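Local coordinates for capsid protein (Macrobrachium rosenbergii nodavirus, PDB 5YKU) that builds the capsid of a shrimp nodavirus, its protrusion domain, crystallised here, probably forming the dimeric surface spikes, at residues T28-I33 with T97-T102. Numbering follows the deposited sequence.
Sequences TYTQDI and TFTLVT
Tyr29 and Leu100, like Gln31 and Phe98, form hydrogen-bonded pairs between antiparallel strands; the axes of the two short strand segments come within 4.6 Å, their N-to-C directions 148° apart. Leu100 N to Tyr29 O, at 2.8 Å, is the shortest of the four backbone bonds. On the face carrying these four residues, Leu100 CB lies over one face of the Tyr29 ring, 3.9 Å from its centroid, in a CH-pi contact displaced toward the ring's rim. The tyrosine's chi1 of 62° sets CG between its own N and carbonyl carbon, swinging the ring across Leu100 with Thr102 OG1 at its edge; the phenol OH hydrogen-bonds to Val20 O. Leu100 CD1 reaches Gln31 CB, while Gln31 NE2 gives to Asn18 O and OE1 accepts from Val20 N. At the far end Ile33 CD1 meets Phe98 CE1 at 3.6 Å. On the other, more exposed face, Thr97 OG1 donates to Asp32 OD1 over 2.6 Å from above the carboxylate plane. A bound zinc ion lies about 4 Å from the Asp32 side chain. The pairing joins strand 26-33, outermost in this chain, to strand 96-104 in the protrusion domain's antiparallel beta-sheet, Phe98 and Ile33 reaching Ile44 of strand 41-47.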
loop_
_atom_site.group_PDB
_atom_site.type_symbol
_atom_site.label_atom_id
_atom_site.label_comp_id
_atom_site.label_asym_id
_atom_site.label_seq_id
_atom_site.Cartn_x
_atom_site.Cartn_y
_atom_site.Cartn_z
ATOM N N THR A 28 -11.873 10.269 2.462
ATOM C CA THR A 28 -11.880 9.066 1.767
ATOM C C THR A 28 -11.498 9.341 0.354
ATOM O O THR A 28 -12.099 10.259 -0.308
ATOM C CB THR A 28 -13.265 8.355 1.770
ATOM O OG1 THR A 28 -13.559 8.005 3.135
ATOM C CG2 THR A 28 -13.359 7.097 0.973
ATOM N N TYR A 29 -10.508 8.680 -0.218
ATOM C CA TYR A 29 -9.965 8.999 -1.491
ATOM C C TYR A 29 -9.293 7.790 -2.104
ATOM O O TYR A 29 -9.187 6.761 -1.461
ATOM C CB TYR A 29 -9.041 10.196 -1.355
ATOM C CG TYR A 29 -7.779 10.047 -0.453
ATOM C CD1 TYR A 29 -7.900 10.068 0.894
ATOM C CD2 TYR A 29 -6.542 9.883 -0.964
ATOM C CE1 TYR A 29 -6.843 10.034 1.770
ATOM C CE2 TYR A 29 -5.420 9.792 -0.186
ATOM C CZ TYR A 29 -5.544 9.937 1.225
ATOM O OH TYR A 29 -4.458 9.896 2.056
ATOM N N THR A 30 -8.915 7.891 -3.359
ATOM C CA THR A 30 -8.238 6.817 -4.033
ATOM C C THR A 30 -6.869 7.167 -4.506
ATOM O O THR A 30 -6.524 8.302 -4.653
ATOM C CB THR A 30 -9.053 6.238 -5.168
ATOM O OG1 THR A 30 -9.188 7.257 -6.180
ATOM C CG2 THR A 30 -10.426 5.772 -4.736
ATOM N N GLN A 31 -6.067 6.152 -4.764
ATOM C CA GLN A 31 -4.730 6.273 -5.355
ATOM C C GLN A 31 -4.522 5.141 -6.278
ATOM O O GLN A 31 -4.750 3.968 -5.914
ATOM C CB GLN A 31 -3.648 6.272 -4.303
ATOM C CG GLN A 31 -2.257 6.516 -4.821
ATOM C CD GLN A 31 -1.259 6.798 -3.740
ATOM O OE1 GLN A 31 -1.611 7.310 -2.678
ATOM N NE2 GLN A 31 -0.008 6.560 -3.944
ATOM N N ASP A 32 -4.031 5.380 -7.479
ATOM C CA ASP A 32 -3.623 4.353 -8.419
ATOM C C ASP A 32 -2.173 4.116 -8.379
ATOM O O ASP A 32 -1.380 5.057 -8.614
ATOM C CB ASP A 32 -4.049 4.786 -9.884
ATOM C CG ASP A 32 -5.467 4.842 -10.125
ATOM O OD1 ASP A 32 -6.301 4.456 -9.313
ATOM O OD2 ASP A 32 -5.854 5.204 -11.320
ATOM N N ILE A 33 -1.754 2.944 -7.987
ATOM C CA ILE A 33 -0.349 2.539 -8.099
ATOM C C ILE A 33 -0.150 2.133 -9.520
ATOM O O ILE A 33 -0.974 1.387 -10.110
ATOM C CB ILE A 33 -0.002 1.422 -7.119
ATOM C CG1 ILE A 33 -0.168 1.903 -5.685
ATOM C CG2 ILE A 33 1.407 0.875 -7.326
ATOM C CD1 ILE A 33 0.278 0.944 -4.570
ATOM N N THR A 97 -5.931 0.212 -8.103
ATOM C CA THR A 97 -6.525 1.312 -7.400
ATOM C C THR A 97 -6.823 0.912 -5.983
ATOM O O THR A 97 -7.370 -0.149 -5.706
ATOM C CB THR A 97 -7.829 1.744 -8.057
ATOM O OG1 THR A 97 -7.562 2.175 -9.412
ATOM C CG2 THR A 97 -8.508 2.893 -7.332
ATOM N N PHE A 98 -6.479 1.752 -5.051
ATOM C CA PHE A 98 -6.713 1.631 -3.594
ATOM C C PHE A 98 -7.565 2.721 -3.067
ATOM O O PHE A 98 -7.499 3.848 -3.556
ATOM C CB PHE A 98 -5.351 1.642 -2.841
ATOM C CG PHE A 98 -4.483 0.476 -3.245
ATOM C CD1 PHE A 98 -3.699 0.540 -4.418
ATOM C CD2 PHE A 98 -4.405 -0.650 -2.491
ATOM C CE1 PHE A 98 -2.960 -0.565 -4.825
ATOM C CE2 PHE A 98 -3.651 -1.738 -2.908
ATOM C CZ PHE A 98 -2.929 -1.700 -4.073
ATOM N N THR A 99 -8.352 2.371 -2.082
ATOM C CA THR A 99 -9.180 3.334 -1.344
ATOM C C THR A 99 -8.595 3.580 0.003
ATOM O O THR A 99 -8.318 2.609 0.764
ATOM C CB THR A 99 -10.615 2.857 -1.194
ATOM O OG1 THR A 99 -11.185 2.816 -2.535
ATOM C CG2 THR A 99 -11.466 3.842 -0.408
ATOM N N LEU A 100 -8.295 4.776 0.340
ATOM C CA LEU A 100 -7.752 5.260 1.557
ATOM C C LEU A 100 -8.779 5.972 2.375
ATOM O O LEU A 100 -9.502 6.832 1.881
ATOM C CB LEU A 100 -6.564 6.189 1.359
ATOM C CG LEU A 100 -5.346 5.598 0.590
ATOM C CD1 LEU A 100 -5.546 5.798 -0.923
ATOM C CD2 LEU A 100 -4.056 6.204 1.043
ATOM N N VAL A 101 -8.941 5.615 3.631
ATOM C CA VAL A 101 -9.817 6.278 4.587
ATOM C C VAL A 101 -8.948 6.822 5.701
ATOM O O VAL A 101 -8.231 6.014 6.370
ATOM C CB VAL A 101 -10.889 5.354 5.099
ATOM C CG1 VAL A 101 -11.759 6.084 6.161
ATOM C CG2 VAL A 101 -11.743 4.717 4.008
ATOM N N THR A 102 -8.903 8.115 5.823
ATOM C CA THR A 102 -8.022 8.783 6.792
ATOM C C THR A 102 -8.814 9.495 7.821
ATOM O O THR A 102 -9.805 10.116 7.544
ATOM C CB THR A 102 -6.972 9.647 6.158
ATOM O OG1 THR A 102 -7.631 10.612 5.314
ATOM C CG2 THR A 102 -6.011 8.842 5.272
#